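Local structure of protein-glutamate methylesterase/protein-glutamine glutaminase (Thermotoga maritima, 3SFT) at residues Val10-Ser15 and Val130-Met135; Val38-Met43 and Pro110-Thr115; Thr62-Glu67 and Phe76-Pro81; Asp68-Lys73 and Val95-Asp100. The protein probably removes methyl groups from methylglutamates of bacterial chemoreceptors and deamidates certain of their glutamines, the chain here being the catalytic domain of CheB. One frame throughout, in Å; residues are numbered along the deposited sequence.

Interaction 1. Residues Val10-Ser15 and Val130-Met135; sequences VVIGSS and VILTGM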
# COMPACT_ATOMS: atom_id res chain seq x y z
N VAL A 10 -5.29 0.43 -4.63
CA VAL A 10 -4.06 1.11 -4.31
C VAL A 10 -3.40 0.37 -3.15
O VAL A 10 -4.02 0.15 -2.11
CB VAL A 10 -4.31 2.58 -3.91
CG1 VAL A 10 -2.99 3.28 -3.60
CG2 VAL A 10 -5.05 3.31 -5.03
N VAL A 11 -2.18 -0.09 -3.36
CA VAL A 11 -1.44 -0.79 -2.34
C VAL A 11 -0.22 0.07 -2.03
O VAL A 11 0.58 0.37 -2.93
CB VAL A 11 -1.00 -2.19 -2.81
CG1 VAL A 11 -0.19 -2.89 -1.73
CG2 VAL A 11 -2.23 -3.03 -3.18
N ILE A 12 -0.11 0.49 -0.78
CA ILE A 12 0.97 1.34 -0.32
C ILE A 12 1.90 0.60 0.62
O ILE A 12 1.45 -0.10 1.53
CB ILE A 12 0.43 2.56 0.46
CG1 ILE A 12 -0.64 3.29 -0.36
CG2 ILE A 12 1.58 3.49 0.84
CD1 ILE A 12 -1.14 4.59 0.27
N GLY A 13 3.20 0.76 0.38
CA GLY A 13 4.21 0.12 1.21
C GLY A 13 5.06 1.21 1.84
O GLY A 13 5.51 2.13 1.15
N SER A 14 5.30 1.10 3.14
CA SER A 14 6.08 2.10 3.85
C SER A 14 6.80 1.53 5.07
O SER A 14 6.40 0.50 5.61
CB SER A 14 5.17 3.24 4.29
OG SER A 14 4.04 2.73 4.99
N SER A 15 7.84 2.23 5.51
CA SER A 15 8.59 1.82 6.68
C SER A 15 9.01 3.04 7.50
O SER A 15 8.16 3.72 8.08
CB SER A 15 9.80 0.98 6.27
OG SER A 15 10.33 0.31 7.40
N VAL A 130 2.20 2.11 -4.52
CA VAL A 130 2.81 3.33 -4.00
C VAL A 130 3.87 2.92 -2.99
O VAL A 130 3.55 2.37 -1.94
CB VAL A 130 1.77 4.25 -3.31
CG1 VAL A 130 2.43 5.56 -2.89
CG2 VAL A 130 0.61 4.55 -4.25
N ILE A 131 5.13 3.17 -3.31
CA ILE A 131 6.22 2.81 -2.41
C ILE A 131 6.77 4.07 -1.77
O ILE A 131 7.39 4.91 -2.42
CB ILE A 131 7.32 2.04 -3.16
CG1 ILE A 131 6.70 0.83 -3.88
CG2 ILE A 131 8.41 1.59 -2.20
CD1 ILE A 131 5.93 -0.10 -2.97
N LEU A 132 6.54 4.17 -0.47
CA LEU A 132 6.97 5.32 0.31
C LEU A 132 8.30 5.13 1.03
O LEU A 132 8.91 4.06 0.97
CB LEU A 132 5.89 5.66 1.35
CG LEU A 132 4.47 5.85 0.81
CD1 LEU A 132 3.53 6.22 1.95
CD2 LEU A 132 4.47 6.92 -0.27
N THR A 133 8.69 6.19 1.73
CA THR A 133 9.89 6.29 2.55
C THR A 133 10.12 5.03 3.37
O THR A 133 9.16 4.40 3.83
CB THR A 133 9.74 7.49 3.53
OG1 THR A 133 10.84 7.52 4.45
CG2 THR A 133 8.43 7.39 4.31
N GLY A 134 11.39 4.68 3.56
CA GLY A 134 11.73 3.49 4.34
C GLY A 134 13.05 2.85 3.97
O GLY A 134 13.59 3.09 2.89
N MET A 135 13.58 2.05 4.88
CA MET A 135 14.83 1.34 4.65
C MET A 135 14.56 0.03 3.94
O MET A 135 13.47 -0.53 4.04
CB MET A 135 15.53 1.01 5.97
CG MET A 135 16.32 2.12 6.60
SD MET A 135 17.24 1.60 8.07
CE MET A 135 18.15 3.05 8.25
O HOH W 1 12.15 -1.37 6.51

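Interaction 2. Residues Val38-Met43 and Pro110-Thr115; sequences VVVQHM and PAVDFT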
# COMPACT_ATOMS: atom_id res chain seq x y z
N VAL A 38 -4.93 -0.17 0.51
CA VAL A 38 -4.30 -1.11 1.44
C VAL A 38 -2.92 -0.56 1.81
O VAL A 38 -2.12 -0.21 0.94
CB VAL A 38 -4.14 -2.51 0.81
CG1 VAL A 38 -3.49 -3.46 1.80
CG2 VAL A 38 -5.50 -3.05 0.37
N VAL A 39 -2.65 -0.47 3.10
CA VAL A 39 -1.37 0.04 3.56
C VAL A 39 -0.60 -1.01 4.36
O VAL A 39 -1.11 -1.55 5.34
CB VAL A 39 -1.55 1.30 4.45
CG1 VAL A 39 -0.20 1.77 4.99
CG2 VAL A 39 -2.22 2.41 3.66
N VAL A 40 0.62 -1.30 3.92
CA VAL A 40 1.50 -2.24 4.61
C VAL A 40 2.66 -1.41 5.16
O VAL A 40 3.57 -1.03 4.43
CB VAL A 40 2.04 -3.34 3.67
CG1 VAL A 40 2.95 -4.28 4.45
CG2 VAL A 40 0.90 -4.13 3.04
N GLN A 41 2.59 -1.10 6.45
CA GLN A 41 3.60 -0.32 7.14
C GLN A 41 4.40 -1.24 8.05
O GLN A 41 3.82 -1.93 8.89
CB GLN A 41 2.91 0.78 7.96
CG GLN A 41 3.76 1.47 9.04
CD GLN A 41 4.85 2.36 8.48
OE1 GLN A 41 4.62 3.14 7.57
NE2 GLN A 41 6.04 2.27 9.06
N HIS A 42 5.72 -1.26 7.87
CA HIS A 42 6.61 -2.07 8.71
C HIS A 42 6.56 -1.52 10.13
O HIS A 42 6.75 -0.32 10.34
CB HIS A 42 8.07 -2.00 8.23
CG HIS A 42 8.29 -2.52 6.84
ND1 HIS A 42 9.53 -2.56 6.26
CD2 HIS A 42 7.42 -3.00 5.92
CE1 HIS A 42 9.43 -3.05 5.04
NE2 HIS A 42 8.16 -3.33 4.81
N MET A 43 6.30 -2.39 11.09
CA MET A 43 6.21 -1.96 12.47
C MET A 43 6.13 -3.18 13.38
O MET A 43 5.58 -4.21 12.99
CB MET A 43 4.96 -1.09 12.66
CG MET A 43 5.19 0.14 13.53
SD MET A 43 4.27 1.58 12.97
CE MET A 43 2.61 0.86 12.77
N PRO A 110 4.15 -8.20 8.22
CA PRO A 110 3.88 -8.22 6.78
C PRO A 110 4.90 -7.49 5.91
O PRO A 110 5.51 -6.51 6.33
CB PRO A 110 2.51 -7.54 6.69
CG PRO A 110 2.58 -6.53 7.80
CD PRO A 110 3.15 -7.37 8.93
N ALA A 111 5.08 -8.01 4.69
CA ALA A 111 5.97 -7.42 3.70
C ALA A 111 5.05 -6.94 2.59
O ALA A 111 4.15 -7.68 2.18
CB ALA A 111 6.92 -8.47 3.15
N VAL A 112 5.24 -5.72 2.11
CA VAL A 112 4.38 -5.22 1.04
C VAL A 112 4.51 -6.05 -0.25
O VAL A 112 3.57 -6.12 -1.03
CB VAL A 112 4.58 -3.70 0.77
CG1 VAL A 112 5.82 -3.45 -0.08
CG2 VAL A 112 3.33 -3.11 0.11
N ASP A 113 5.64 -6.73 -0.43
CA ASP A 113 5.85 -7.59 -1.61
C ASP A 113 4.77 -8.68 -1.70
O ASP A 113 4.27 -8.97 -2.79
CB ASP A 113 7.23 -8.26 -1.59
CG ASP A 113 8.34 -7.35 -2.10
OD1 ASP A 113 8.04 -6.30 -2.71
OD2 ASP A 113 9.52 -7.69 -1.88
N PHE A 114 4.42 -9.26 -0.56
CA PHE A 114 3.40 -10.31 -0.52
C PHE A 114 2.03 -9.76 -0.94
O PHE A 114 1.33 -10.37 -1.76
CB PHE A 114 3.31 -10.93 0.88
CG PHE A 114 2.41 -12.13 0.96
CD1 PHE A 114 2.94 -13.42 0.90
CD2 PHE A 114 1.03 -11.99 1.09
CE1 PHE A 114 2.11 -14.54 0.98
CE2 PHE A 114 0.19 -13.10 1.16
CZ PHE A 114 0.74 -14.38 1.11
N THR A 115 1.63 -8.63 -0.36
CA THR A 115 0.34 -8.02 -0.69
C THR A 115 0.25 -7.60 -2.16
O THR A 115 -0.79 -7.80 -2.81
CB THR A 115 0.06 -6.80 0.22
OG1 THR A 115 0.02 -7.23 1.59
CG2 THR A 115 -1.29 -6.16 -0.12

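Interaction 3. Residues Thr62-Glu67 and Phe76-Pro81; sequences TVKEAE and FVYIAP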
# COMPACT_ATOMS: atom_id res chain seq x y z
N THR A 62 -12.61 5.90 5.83
CA THR A 62 -12.62 5.12 7.06
C THR A 62 -11.35 4.27 7.11
O THR A 62 -11.15 3.39 6.27
CB THR A 62 -13.86 4.21 7.14
OG1 THR A 62 -15.04 5.02 7.08
CG2 THR A 62 -13.86 3.42 8.45
N VAL A 63 -10.50 4.56 8.09
CA VAL A 63 -9.24 3.83 8.25
C VAL A 63 -9.34 2.82 9.38
O VAL A 63 -9.66 3.17 10.51
CB VAL A 63 -8.06 4.79 8.52
CG1 VAL A 63 -6.75 4.02 8.53
CG2 VAL A 63 -8.02 5.90 7.47
N LYS A 64 -9.02 1.57 9.06
CA LYS A 64 -9.08 0.51 10.05
C LYS A 64 -8.05 -0.55 9.72
O LYS A 64 -7.43 -0.53 8.66
CB LYS A 64 -10.48 -0.14 10.04
CG LYS A 64 -10.83 -0.87 8.74
CD LYS A 64 -12.27 -1.39 8.73
CE LYS A 64 -12.47 -2.50 9.74
NZ LYS A 64 -11.63 -3.68 9.41
N GLU A 65 -7.88 -1.48 10.65
CA GLU A 65 -6.95 -2.58 10.49
C GLU A 65 -7.64 -3.63 9.61
O GLU A 65 -8.85 -3.84 9.73
CB GLU A 65 -6.63 -3.16 11.87
CG GLU A 65 -5.30 -3.86 11.97
CD GLU A 65 -4.79 -3.96 13.41
OE1 GLU A 65 -3.60 -3.68 13.64
OE2 GLU A 65 -5.59 -4.33 14.31
N ALA A 66 -6.90 -4.23 8.68
CA ALA A 66 -7.47 -5.26 7.81
C ALA A 66 -7.76 -6.50 8.65
O ALA A 66 -6.96 -6.86 9.51
CB ALA A 66 -6.51 -5.60 6.68
N GLU A 67 -8.90 -7.14 8.40
CA GLU A 67 -9.28 -8.34 9.13
C GLU A 67 -9.38 -9.56 8.21
O GLU A 67 -9.74 -9.44 7.03
CB GLU A 67 -10.62 -8.14 9.85
CG GLU A 67 -10.59 -7.05 10.90
CD GLU A 67 -11.92 -6.91 11.61
OE1 GLU A 67 -12.27 -7.81 12.40
OE2 GLU A 67 -12.62 -5.89 11.37
N PHE A 76 -12.50 2.80 2.07
CA PHE A 76 -11.76 2.33 3.24
C PHE A 76 -10.26 2.29 2.98
O PHE A 76 -9.81 2.14 1.84
CB PHE A 76 -12.20 0.92 3.64
CG PHE A 76 -13.58 0.83 4.21
CD1 PHE A 76 -13.78 0.84 5.58
CD2 PHE A 76 -14.69 0.72 3.37
CE1 PHE A 76 -15.06 0.72 6.13
CE2 PHE A 76 -15.98 0.60 3.90
CZ PHE A 76 -16.17 0.61 5.28
N VAL A 77 -9.49 2.42 4.06
CA VAL A 77 -8.04 2.35 4.02
C VAL A 77 -7.71 1.28 5.07
O VAL A 77 -8.04 1.43 6.25
CB VAL A 77 -7.39 3.71 4.40
CG1 VAL A 77 -5.86 3.60 4.39
CG2 VAL A 77 -7.84 4.78 3.41
N TYR A 78 -7.16 0.17 4.61
CA TYR A 78 -6.84 -0.95 5.49
C TYR A 78 -5.36 -1.04 5.85
O TYR A 78 -4.50 -1.10 4.97
CB TYR A 78 -7.28 -2.26 4.85
CG TYR A 78 -8.72 -2.29 4.39
CD1 TYR A 78 -9.75 -2.67 5.26
CD2 TYR A 78 -9.07 -1.96 3.07
CE1 TYR A 78 -11.07 -2.71 4.84
CE2 TYR A 78 -10.39 -2.00 2.64
CZ TYR A 78 -11.39 -2.38 3.53
OH TYR A 78 -12.69 -2.43 3.11
N ILE A 79 -5.07 -1.06 7.15
CA ILE A 79 -3.70 -1.16 7.64
C ILE A 79 -3.42 -2.64 7.94
O ILE A 79 -4.19 -3.28 8.67
CB ILE A 79 -3.49 -0.35 8.95
CG1 ILE A 79 -3.93 1.11 8.78
CG2 ILE A 79 -2.06 -0.45 9.41
CD1 ILE A 79 -3.31 1.83 7.59
N ALA A 80 -2.35 -3.18 7.37
CA ALA A 80 -2.02 -4.59 7.60
C ALA A 80 -1.63 -4.83 9.07
O ALA A 80 -0.82 -4.09 9.62
CB ALA A 80 -0.88 -5.02 6.67
N PRO A 81 -2.26 -5.82 9.73
CA PRO A 81 -1.95 -6.13 11.13
C PRO A 81 -0.62 -6.87 11.25
O PRO A 81 -0.15 -7.46 10.27
CB PRO A 81 -3.13 -7.01 11.54
CG PRO A 81 -3.42 -7.76 10.29
CD PRO A 81 -3.35 -6.67 9.23

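Interaction 4. Residues Asp68-Lys73 and Val95-Asp100; sequences DGEEVK and VFFFLD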
# COMPACT_ATOMS: atom_id res chain seq x y z
N ASP A 68 -9.07 -10.72 8.77
CA ASP A 68 -9.11 -11.97 8.03
C ASP A 68 -10.52 -12.26 7.51
O ASP A 68 -11.50 -12.19 8.26
CB ASP A 68 -8.61 -13.11 8.93
CG ASP A 68 -8.52 -14.43 8.21
OD1 ASP A 68 -7.79 -14.52 7.19
OD2 ASP A 68 -9.16 -15.39 8.66
N GLY A 69 -10.62 -12.54 6.21
CA GLY A 69 -11.91 -12.82 5.59
C GLY A 69 -12.75 -11.59 5.28
O GLY A 69 -13.84 -11.72 4.71
N GLU A 70 -12.26 -10.41 5.64
CA GLU A 70 -12.99 -9.17 5.38
C GLU A 70 -12.99 -8.81 3.89
O GLU A 70 -12.00 -9.02 3.19
CB GLU A 70 -12.38 -8.02 6.20
CG GLU A 70 -13.03 -6.65 5.98
CD GLU A 70 -12.39 -5.54 6.82
OE1 GLU A 70 -11.25 -5.71 7.31
OE2 GLU A 70 -13.02 -4.48 6.98
N GLU A 71 -14.11 -8.27 3.42
CA GLU A 71 -14.25 -7.86 2.03
C GLU A 71 -13.56 -6.51 1.81
O GLU A 71 -13.79 -5.56 2.56
CB GLU A 71 -15.73 -7.75 1.64
CG GLU A 71 -15.94 -7.57 0.14
CD GLU A 71 -17.39 -7.32 -0.25
OE1 GLU A 71 -18.31 -7.75 0.48
OE2 GLU A 71 -17.61 -6.70 -1.31
N VAL A 72 -12.72 -6.43 0.78
CA VAL A 72 -11.99 -5.22 0.44
C VAL A 72 -12.94 -4.26 -0.30
O VAL A 72 -13.30 -4.51 -1.45
CB VAL A 72 -10.78 -5.55 -0.45
CG1 VAL A 72 -9.94 -4.33 -0.69
CG2 VAL A 72 -9.95 -6.66 0.19
N LYS A 73 -13.31 -3.16 0.35
CA LYS A 73 -14.24 -2.20 -0.25
C LYS A 73 -13.71 -0.79 -0.41
O LYS A 73 -12.82 -0.36 0.31
CB LYS A 73 -15.52 -2.14 0.61
CG LYS A 73 -16.17 -3.49 0.90
CD LYS A 73 -17.49 -3.32 1.64
CE LYS A 73 -17.31 -2.66 3.01
NZ LYS A 73 -18.61 -2.34 3.67
N VAL A 95 -13.45 -9.34 -3.59
CA VAL A 95 -12.10 -9.52 -3.08
C VAL A 95 -12.08 -9.51 -1.55
O VAL A 95 -12.70 -8.66 -0.91
CB VAL A 95 -11.13 -8.45 -3.63
CG1 VAL A 95 -9.72 -8.68 -3.09
CG2 VAL A 95 -11.11 -8.50 -5.15
N PHE A 96 -11.38 -10.48 -0.98
CA PHE A 96 -11.29 -10.63 0.47
C PHE A 96 -9.84 -10.73 0.96
O PHE A 96 -8.97 -11.20 0.23
CB PHE A 96 -12.05 -11.89 0.92
CG PHE A 96 -13.51 -11.88 0.55
CD1 PHE A 96 -14.46 -11.39 1.44
CD2 PHE A 96 -13.93 -12.36 -0.68
CE1 PHE A 96 -15.82 -11.37 1.10
CE2 PHE A 96 -15.29 -12.34 -1.03
CZ PHE A 96 -16.23 -11.84 -0.13
N PHE A 97 -9.61 -10.30 2.19
CA PHE A 97 -8.29 -10.38 2.80
C PHE A 97 -8.10 -11.75 3.45
O PHE A 97 -9.07 -12.42 3.79
CB PHE A 97 -8.15 -9.36 3.94
CG PHE A 97 -8.07 -7.93 3.49
CD1 PHE A 97 -7.02 -7.50 2.69
CD2 PHE A 97 -9.02 -7.01 3.91
CE1 PHE A 97 -6.91 -6.16 2.32
CE2 PHE A 97 -8.92 -5.67 3.55
CZ PHE A 97 -7.86 -5.25 2.74
N PHE A 98 -6.85 -12.14 3.62
CA PHE A 98 -6.53 -13.37 4.32
C PHE A 98 -5.18 -13.18 4.99
O PHE A 98 -4.30 -12.51 4.44
CB PHE A 98 -6.61 -14.63 3.44
CG PHE A 98 -5.51 -14.76 2.42
CD1 PHE A 98 -4.27 -15.28 2.77
CD2 PHE A 98 -5.74 -14.45 1.08
CE1 PHE A 98 -3.28 -15.49 1.81
CE2 PHE A 98 -4.76 -14.66 0.11
CZ PHE A 98 -3.53 -15.18 0.48
N LEU A 99 -5.08 -13.66 6.22
CA LEU A 99 -3.85 -13.54 6.98
C LEU A 99 -3.00 -14.78 6.79
O LEU A 99 -3.36 -15.89 7.19
CB LEU A 99 -4.16 -13.29 8.46
CG LEU A 99 -4.92 -11.98 8.72
CD1 LEU A 99 -5.19 -11.81 10.21
CD2 LEU A 99 -4.12 -10.80 8.19
N ASP A 100 -1.87 -14.58 6.12
CA ASP A 100 -0.94 -15.66 5.81
C ASP A 100 0.24 -15.63 6.78
O ASP A 100 0.76 -14.57 7.11
CB ASP A 100 -0.47 -15.48 4.36
CG ASP A 100 0.47 -16.56 3.91
OD1 ASP A 100 -0.01 -17.60 3.40
OD2 ASP A 100 1.69 -16.36 4.04

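Interaction 1. Residues Val10-Ser15 and Val130-Met135
Leu-132 lays its CD1 against CG2 of Ile-12 at 3.5 Å, the closest meeting of side chains between Val-10-Ser-15 and Val-130-Met-135. Ile-12 has this methyl anti to its own nitrogen, while CG1 lies anti to the carbonyl carbon, beside the nitrogen (chi1 -52°), and packs alongside Val-130, 3.9 Å from its CB. One alternation earlier on the same face, CG1 of Val-10 touches CG2 of Val-130. Leu-132 also sets its CB 3.9 Å from CB of Ser-14, whose OG is bonded to Gln-41. Replacing Leu-132 by alanine would take away the methyl on Ile-12 CG2 and is likely to open a gap there. The backbones are parallel neighbours in the central sheet: Gly-13 N gives a bond of 2.8 Å to Val-130 O, and Leu-132 N bonds to Gly-13 O. Beyond the strands, Ser-15 N reaches Thr-133 O, and Gly-134 CA sits 3.7 Å from Ser-15 CB, where a side chain would collide. Ser-15, a predicted active-site residue, shares a water through OG (2.6 Å) with Met-135 O. Side-chain contacts thus turn from apolar to polar toward Ser-15, consistent with an active site at the C-terminal ends of central parallel strands.

Interaction 2. Residues Val38-Met43 and Pro110-Thr115
Val-40 is the centre of the apolar packing, pushing both its methyls at the start of the helix that begins at Val-112. With CG1 anti to its nitrogen (chi1 180°), that methyl lies 3.6 Å from Val-112 N and also meets the Pro-110 ring, 4.0 Å from CB. The valine's CB rests at 3.8 Å from CG2 of Val-112, the two side chains crossing at a slant. One alternation back along the strand, Val-38 CG1 touches the Thr-115 methyl CG2 at 4.0 Å, a turn further along the helix. Cutting Val-40 back to alanine would remove both methyls and is likely to open a gap facing Pro-110, Val-112 and Thr-115. This is a helix laid over a parallel sheet, as in doubly wound alpha/beta folds, and Pro-110, preceded by a cis peptide bond, leads the chain into it.

Polar groups meet the other segment without a hydrogen bond between the two. Val-40 CG2 and Thr-115 OG1 come tip to tip at 3.5 Å, while that hydroxyl is bonded to Leu-86 O. His-42, a predicted active-site residue, brings ring atom CD2 to within 4.0 Å of Pro-110 O. Its NE2 is hydrogen-bonded to OD2 of Asp-138, another predicted active-site residue, and the same carboxylate oxygen accepts from Val-112 N, which probably helps to fix that carboxylate.

Interaction 3. Residues Thr62-Glu67 and Phe76-Pro81
Strands 62-65 and 76-79 run parallel, 4.6 Å apart at their closest and 24° off in direction, with Thr-62 facing Phe-76 and Glu-65 facing Ile-79; their four backbone bonds run from Val-77 N to Thr-62 O at one end to Ala-66 N and Ile-79 O at the other. The side chains alternate between two faces. On one, Val-63 and Val-77 lie side by side, CG2 of the first 3.8 Å from CB of the second, while Val-63 CG1 crosses toward CG1 of Ile-79. Glu-65 follows on this face: with its chain extended, it slants across Pro-81, Glu-65 CG lying 3.8 Å from Pro-81 CB. Its OE1 is bonded to Thr-48.

The other face carries aromatic rings. Thr-62 lies alongside Phe-76, its CB 3.7 Å from CD1. Lys-64 starts in the tight slot between its own nitrogen and carbonyl carbon (chi1 65°), which runs its CG beside Tyr-78 CD1 at 4.1 Å; bends near its end then curl NZ back to Glu-65 O at 2.8 Å. NZ also makes salt bridges with Glu-67 OE2, at 3.1 Å, and with Glu-70, so three oxygens gather round one ammonium group. Ala-66 closes this row with CB 3.9 Å from CB of Tyr-78.

Strand 62-65 is the outermost of the parallel sheet at this end, and strand 76-79 joins it to strand 37-41. Helix 48-58 packs on the Val-63 and Ile-79 face through Leu-55 and Ala-52, whereas Phe-97 of strand 94-100 meets the Tyr-78 ring edge-to-face.

Interaction 4. Residues Asp68-Lys73 and Val95-Asp100
Val-72 stands over the ring of Phe-97, its CG2 3.5 Å from the ring centroid and only 10° off the normal, a CH-pi contact in which the two side chains cross at about a right angle. The valine's torsion puts CG2 anti to its carbonyl carbon; the same methyl touches CG1 of Val-95 at 3.9 Å, so it is wedged between a ring and an aliphatic branch. Phe-96, the next residue back, projects from the other side of the strand and is met at a slant: Glu-71 brings CB to 3.7 Å from CE1, its carboxylate plane turned 54° from the ring, and Gly-69 O comes 3.3 Å from CD1.

Asp-68 holds the far end. Its CG swings anti to its nitrogen, which carries OD1 to Leu-99 N at 3.0 Å; the donor arrives on the anti side of the carboxylate, 26° out of its plane. The aspartate's CB leans on the leucine, 3.9 Å from CG. Between these ends the backbones bond directly: Phe-97 N to Glu-70 O, Val-72 N to Val-95 O at 2.8 Å, and Gly-69 N to Phe-97 O. Gly-69 itself turns with positive phi, a conformation glycine adopts readily.

Residues 68-73 form the connection from strand 62-65 to strand 76-79, and here it runs roughly opposite to strand 94-100, whose other neighbour is strand 85-91 of the two-stranded antiparallel sheet. Tyr-78 of strand 76-79 touches Val-72 and Glu-70, while helix 112-123 packs on Val-95 through Ile-122 and Tyr-123.

Overall arrangement
Interactions 1 and 2 are buried near the middle of the domain, whereas interactions 3 and 4 are only partly buried and lie further out. Interactions 1, 2 and 3 share the parallel sheet: Ile-12 N bonds to Val-38 O between the first two, and Val-39 N to Tyr-78 O between the second and third. Interaction 2 differs in having no hydrogen bond across its segments. Its His-42 meets Ser-15 of interaction 1, bringing predicted active-site residues together at the strand ends. Toward the surface charges enter: Lys-64 of interaction 3 bridges to Glu-70 of interaction 4, tying the sheet edge to the loop 68-73, which in turn bonds to strand 94-100 of the hairpin.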